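Local coordinates for protein phosphoglycerate dehydrogenase (Lactobacillus plantarum, PDB 3EVT) that probably catalyses the NAD-dependent oxidation of 3-phosphoglycerate to 3-phosphohydroxypyruvate, the entry step of the phosphorylated pathway of serine synthesis, at residues D37-I41 with T53-R57; T205-T211 with P230-A236. One frame throughout, in Å; residues are numbered along the deposited sequence.

Contact 1 of 2, residues D37-I41 with T53-R57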
loop_
_atom_site.group_PDB
_atom_site.type_symbol
_atom_site.label_atom_id
_atom_site.label_comp_id
_atom_site.label_asym_id
_atom_site.label_seq_id
_atom_site.Cartn_x
_atom_site.Cartn_y
_atom_site.Cartn_z
ATOM N N ASP A 37 -39.221 -11.693 13.325
ATOM C CA ASP A 37 -37.953 -11.027 12.983
ATOM C C ASP A 37 -37.975 -10.312 11.625
ATOM O O ASP A 37 -37.406 -9.249 11.481
ATOM C CB ASP A 37 -36.792 -12.028 13.042
ATOM C CG ASP A 37 -36.546 -12.540 14.453
ATOM O OD1 ASP A 37 -36.616 -11.721 15.398
ATOM O OD2 ASP A 37 -36.295 -13.750 14.620
ATOM N N TYR A 38 -38.654 -10.893 10.642
ATOM C CA TYR A 38 -38.518 -10.472 9.254
ATOM C C TYR A 38 -38.310 -8.966 9.019
ATOM O O TYR A 38 -37.395 -8.560 8.307
ATOM C CB TYR A 38 -39.708 -10.972 8.431
ATOM C CG TYR A 38 -39.763 -12.476 8.213
ATOM C CD1 TYR A 38 -38.876 -13.323 8.851
ATOM C CD2 TYR A 38 -40.729 -13.037 7.398
ATOM C CE1 TYR A 38 -38.939 -14.684 8.661
ATOM C CE2 TYR A 38 -40.811 -14.397 7.204
ATOM C CZ TYR A 38 -39.915 -15.218 7.834
ATOM O OH TYR A 38 -39.979 -16.587 7.638
ATOM N N ASP A 39 -39.171 -8.128 9.574
ATOM C CA ASP A 39 -39.088 -6.713 9.221
ATOM C C ASP A 39 -37.999 -6.001 10.052
ATOM O O ASP A 39 -37.765 -4.812 9.907
ATOM C CB ASP A 39 -40.465 -6.033 9.343
ATOM C CG ASP A 39 -41.452 -6.513 8.272
ATOM O OD1 ASP A 39 -41.066 -7.398 7.469
ATOM O OD2 ASP A 39 -42.605 -6.002 8.223
ATOM N N GLN A 40 -37.345 -6.778 10.909
ATOM C CA GLN A 40 -36.228 -6.336 11.732
ATOM C C GLN A 40 -34.857 -6.409 11.018
ATOM O O GLN A 40 -33.936 -5.630 11.310
ATOM C CB GLN A 40 -36.139 -7.273 12.916
ATOM C CG GLN A 40 -37.381 -7.285 13.756
ATOM C CD GLN A 40 -37.577 -5.923 14.295
ATOM O OE1 GLN A 40 -37.242 -5.640 15.465
ATOM N NE2 GLN A 40 -38.050 -5.030 13.429
ATOM N N ILE A 41 -34.735 -7.410 10.144
ATOM C CA ILE A 41 -33.529 -7.698 9.366
ATOM C C ILE A 41 -33.098 -6.542 8.428
ATOM O O ILE A 41 -33.707 -6.296 7.404
ATOM C CB ILE A 41 -33.748 -9.040 8.582
ATOM C CG1 ILE A 41 -34.090 -10.140 9.592
ATOM C CG2 ILE A 41 -32.559 -9.390 7.688
ATOM C CD1 ILE A 41 -34.569 -11.463 8.990
ATOM N N THR A 53 -38.629 -14.169 0.734
ATOM C CA THR A 53 -39.759 -13.929 1.649
ATOM C C THR A 53 -39.768 -12.457 2.077
ATOM O O THR A 53 -40.736 -11.727 1.819
ATOM C CB THR A 53 -39.654 -14.767 2.914
ATOM O OG1 THR A 53 -39.297 -16.110 2.577
ATOM C CG2 THR A 53 -40.969 -14.752 3.652
ATOM N N ILE A 54 -38.655 -12.029 2.691
ATOM C CA ILE A 54 -38.475 -10.663 3.219
ATOM C C ILE A 54 -38.802 -9.562 2.193
ATOM O O ILE A 54 -39.591 -8.629 2.473
ATOM C CB ILE A 54 -37.050 -10.518 3.803
ATOM C CG1 ILE A 54 -36.927 -11.381 5.055
ATOM C CG2 ILE A 54 -36.757 -9.094 4.198
ATOM C CD1 ILE A 54 -35.506 -11.628 5.495
ATOM N N LEU A 55 -38.240 -9.690 0.994
ATOM C CA LEU A 55 -38.457 -8.684 -0.046
ATOM C C LEU A 55 -39.912 -8.610 -0.498
ATOM O O LEU A 55 -40.361 -7.581 -0.977
ATOM C CB LEU A 55 -37.553 -8.919 -1.269
ATOM C CG LEU A 55 -36.033 -8.680 -1.140
ATOM C CD1 LEU A 55 -35.347 -8.923 -2.480
ATOM C CD2 LEU A 55 -35.702 -7.274 -0.631
ATOM N N ALA A 56 -40.646 -9.706 -0.334
ATOM C CA ALA A 56 -42.095 -9.734 -0.643
ATOM C C ALA A 56 -42.965 -8.796 0.235
ATOM O O ALA A 56 -43.978 -8.265 -0.213
ATOM C CB ALA A 56 -42.630 -11.207 -0.574
ATOM N N ARG A 57 -42.552 -8.622 1.483
ATOM C CA ARG A 57 -43.243 -7.786 2.452
ATOM C C ARG A 57 -43.002 -6.293 2.191
ATOM O O ARG A 57 -41.876 -5.800 2.334
ATOM C CB ARG A 57 -42.743 -8.154 3.840
ATOM C CG ARG A 57 -42.620 -9.641 4.032
ATOM C CD ARG A 57 -42.039 -10.007 5.380
ATOM N NE ARG A 57 -42.644 -9.246 6.463
ATOM C CZ ARG A 57 -43.530 -9.714 7.340
ATOM N NH1 ARG A 57 -43.985 -10.966 7.283
ATOM N NH2 ARG A 57 -43.975 -8.906 8.292
#
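D39 and R57 form the polar half of this contact, a salt bridge with two unequal hydrogen bonds. R57 NE reaches D39 OD1 at 2.6 Å. NE comes in on the syn side of that oxygen but tilted out of the carboxylate plane, and the bond is bent, with an N-H...O angle of 135°. The second bond, R57 NH2 to D39 OD2, is straighter but weak at 3.2 Å. The carboxylate and guanidinium planes are turned 71° apart, so this is not a flat bidentate pair. A bend in the arginine chain at chi3 (45°) brings NE round to the aspartate. D39 OD2 is also hydrogen-bonded to T59 OG1, which gives the carboxylate a second anchor. A methionine in place of R57 would probably leave the D39 carboxylate without its charged mate across the contact.

Van der Waals packing makes up the rest. Y38 CB lies over one face of the R57 guanidinium, near its rim. The tyrosine ring stands almost perpendicular to that group, and its CD2 comes within 3.9 Å of R57 NH1. On the helix side, T53 CG2 touches Y38 CE2 at 3.6 Å. Deeper in, the methyl ends of I41 and I54 meet, CD1 to CD1, also at 3.6 Å.

The contact belongs to a parallel alpha/beta domain: the end of helix 50-56 and R57 pack on the loop leading into strand 41-45.

Contact 2 of 2, residues T205-T211 with P230-A236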
loop_
_atom_site.group_PDB
_atom_site.type_symbol
_atom_site.label_atom_id
_atom_site.label_comp_id
_atom_site.label_asym_id
_atom_site.label_seq_id
_atom_site.Cartn_x
_atom_site.Cartn_y
_atom_site.Cartn_z
ATOM N N THR A 205 5.967 -16.383 -24.943
ATOM C CA THR A 205 6.371 -15.616 -23.774
ATOM C C THR A 205 7.327 -16.449 -22.955
ATOM O O THR A 205 7.564 -16.168 -21.786
ATOM C CB THR A 205 5.181 -15.201 -22.915
ATOM O OG1 THR A 205 4.493 -16.372 -22.463
ATOM C CG2 THR A 205 4.216 -14.311 -23.728
ATOM N N HIS A 206 7.891 -17.470 -23.589
ATOM C CA HIS A 206 8.899 -18.308 -22.956
ATOM C C HIS A 206 10.219 -17.577 -23.114
ATOM O O HIS A 206 10.524 -17.072 -24.205
ATOM C CB HIS A 206 8.946 -19.718 -23.609
ATOM C CG HIS A 206 10.054 -20.589 -23.094
ATOM N ND1 HIS A 206 11.360 -20.471 -23.536
ATOM C CD2 HIS A 206 10.058 -21.577 -22.163
ATOM C CE1 HIS A 206 12.119 -21.346 -22.904
ATOM N NE2 HIS A 206 11.356 -22.024 -22.059
ATOM N N HIS A 207 10.983 -17.487 -22.017
ATOM C CA HIS A 207 12.208 -16.682 -21.974
ATOM C C HIS A 207 12.011 -15.258 -22.525
ATOM O O HIS A 207 12.896 -14.690 -23.173
ATOM C CB HIS A 207 13.370 -17.416 -22.663
ATOM C CG HIS A 207 13.909 -18.567 -21.859
ATOM N ND1 HIS A 207 15.157 -19.110 -22.070
ATOM C CD2 HIS A 207 13.376 -19.249 -20.811
ATOM C CE1 HIS A 207 15.365 -20.090 -21.207
ATOM N NE2 HIS A 207 14.298 -20.200 -20.434
ATOM N N LEU A 208 10.827 -14.702 -22.284
ATOM C CA LEU A 208 10.527 -13.321 -22.652
ATOM C C LEU A 208 11.445 -12.390 -21.859
ATOM O O LEU A 208 11.994 -11.419 -22.385
ATOM C CB LEU A 208 9.052 -13.013 -22.353
ATOM C CG LEU A 208 8.731 -11.545 -22.604
ATOM C CD1 LEU A 208 9.225 -11.218 -23.962
ATOM C CD2 LEU A 208 7.264 -11.253 -22.470
ATOM N N PHE A 209 11.657 -12.726 -20.587
ATOM C CA PHE A 209 12.612 -11.997 -19.750
ATOM C C PHE A 209 14.027 -12.542 -19.909
ATOM O O PHE A 209 14.476 -13.466 -19.228
ATOM C CB PHE A 209 12.076 -11.899 -18.304
ATOM C CG PHE A 209 10.704 -11.275 -18.260
ATOM C CD1 PHE A 209 10.550 -9.892 -18.152
ATOM C CD2 PHE A 209 9.558 -12.061 -18.422
ATOM C CE1 PHE A 209 9.267 -9.286 -18.179
ATOM C CE2 PHE A 209 8.293 -11.479 -18.464
ATOM C CZ PHE A 209 8.144 -10.065 -18.336
ATOM N N SER A 210 14.742 -11.945 -20.848
ATOM C CA SER A 210 16.042 -12.455 -21.206
ATOM C C SER A 210 16.916 -11.322 -21.745
ATOM O O SER A 210 16.591 -10.125 -21.567
ATOM C CB SER A 210 15.867 -13.578 -22.244
ATOM O OG SER A 210 17.023 -14.389 -22.323
ATOM N N THR A 211 18.031 -11.687 -22.389
ATOM C CA THR A 211 19.053 -10.700 -22.770
ATOM C C THR A 211 18.520 -9.462 -23.475
ATOM O O THR A 211 18.830 -8.343 -23.050
ATOM C CB THR A 211 20.308 -11.317 -23.546
ATOM O OG1 THR A 211 21.216 -11.911 -22.608
ATOM C CG2 THR A 211 21.082 -10.223 -24.276
ATOM N N PRO A 230 9.568 -20.367 -16.399
ATOM C CA PRO A 230 10.230 -20.265 -17.728
ATOM C C PRO A 230 10.010 -18.951 -18.495
ATOM O O PRO A 230 10.463 -18.845 -19.618
ATOM C CB PRO A 230 9.620 -21.430 -18.538
ATOM C CG PRO A 230 8.887 -22.324 -17.488
ATOM C CD PRO A 230 8.502 -21.396 -16.368
ATOM N N ALA A 231 9.293 -17.984 -17.927
ATOM C CA ALA A 231 9.185 -16.681 -18.565
ATOM C C ALA A 231 10.542 -16.004 -18.516
ATOM O O ALA A 231 10.840 -15.154 -19.322
ATOM C CB ALA A 231 8.126 -15.811 -17.861
ATOM N N VAL A 232 11.343 -16.417 -17.542
ATOM C CA VAL A 232 12.592 -15.792 -17.200
ATOM C C VAL A 232 13.773 -16.738 -17.415
ATOM O O VAL A 232 13.846 -17.843 -16.879
ATOM C CB VAL A 232 12.561 -15.350 -15.705
ATOM C CG1 VAL A 232 13.937 -14.904 -15.199
ATOM C CG2 VAL A 232 11.455 -14.306 -15.471
ATOM N N ASP A 233 14.711 -16.261 -18.219
ATOM C CA ASP A 233 15.950 -16.942 -18.495
ATOM C C ASP A 233 16.887 -16.726 -17.307
ATOM O O ASP A 233 17.405 -15.609 -17.068
ATOM C CB ASP A 233 16.504 -16.362 -19.790
ATOM C CG ASP A 233 17.787 -17.034 -20.242
ATOM O OD1 ASP A 233 18.567 -17.479 -19.379
ATOM O OD2 ASP A 233 18.035 -17.052 -21.481
ATOM N N THR A 234 17.107 -17.797 -16.562
ATOM C CA THR A 234 17.833 -17.745 -15.307
ATOM C C THR A 234 19.266 -17.263 -15.539
ATOM O O THR A 234 19.836 -16.515 -14.740
ATOM C CB THR A 234 17.887 -19.159 -14.672
ATOM O OG1 THR A 234 16.615 -19.493 -14.093
ATOM C CG2 THR A 234 18.900 -19.180 -13.588
ATOM N N THR A 235 19.845 -17.691 -16.650
ATOM C CA THR A 235 21.214 -17.305 -16.966
ATOM C C THR A 235 21.364 -15.828 -17.310
ATOM O O THR A 235 22.203 -15.129 -16.708
ATOM C CB THR A 235 21.788 -18.192 -18.092
ATOM O OG1 THR A 235 21.930 -19.518 -17.560
ATOM C CG2 THR A 235 23.151 -17.670 -18.543
ATOM N N ALA A 236 20.519 -15.370 -18.235
ATOM C CA ALA A 236 20.459 -13.955 -18.595
ATOM C C ALA A 236 20.237 -13.084 -17.350
ATOM O O ALA A 236 20.910 -12.046 -17.170
ATOM C CB ALA A 236 19.372 -13.729 -19.608
HETATM O O HOH W 1 21.240 -10.819 -19.573
#
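This contact joins two loops of the Rossmann-type NAD-binding domain, both on the way from a strand to the next helix. They are held by one beta bridge, F209 with V232. H207 N donates to P230 O at 2.8 Å, in the carbonyl plane. F209 N gives a bond of 2.9 Å to A231 O, nearly in line with that carbonyl. D233 N returns one to F209 O at 3.0 Å.

D233 is the N-cap of helix 234-242. Its CG is anti to the backbone N (chi1 -177°), and this carries the carboxylate over the start of the helix. OD1 accepts from A236 N at 3.1 Å, well above the carboxylate plane, and weakly from T235 N. OD2 takes a hydrogen bond from S210 OG at 3.0 Å, again from above the plane. The cap is thus tied to the facing loop.

The H207 ring is layered between two neighbours. D233 CB makes a CH-pi contact with one face, 4.0 Å from the ring centroid. H206 CE1 lies over the opposite face. P230 O sits in the ring plane at its edge, 3.2 Å from H207 CD2. H207 NE2 is hydrogen-bonded to E255 OE1. The H206 ring meets P230 CB through CD2.

Apolar contacts lie beside the bridge. F209 CB touches V232 CG2, and F209 CD2 approaches A231 CB. A water links T211 OG1 to A236 O.

F209 reaches into the core, packing on I195 and N197 of strand 194-197, L223 of strand 222-225 and F214 of helix 211-215. Its ring also meets Y143 edge-to-face. A236, on helix 234-242, touches F214 of helix 211-215.

In the fold
Contacts 1 and 2 belong to two separate parallel alpha/beta units of the chain and do not touch. Their centres are about 59 Å apart, and their nearest atoms about 45 Å. They lie on opposite sides of the chain's centre and follow one another in series along it. Contact 1 borders the five-stranded sheet that holds strand 41-45. Contact 2 borders the seven-stranded sheet that holds strands 194-197 and 222-225. In this family such units form two lobes, with the active site in the cleft between them. The G144, G146 and G149 pattern after strand 139-143 is consistent with dinucleotide binding in the lobe of contact 2.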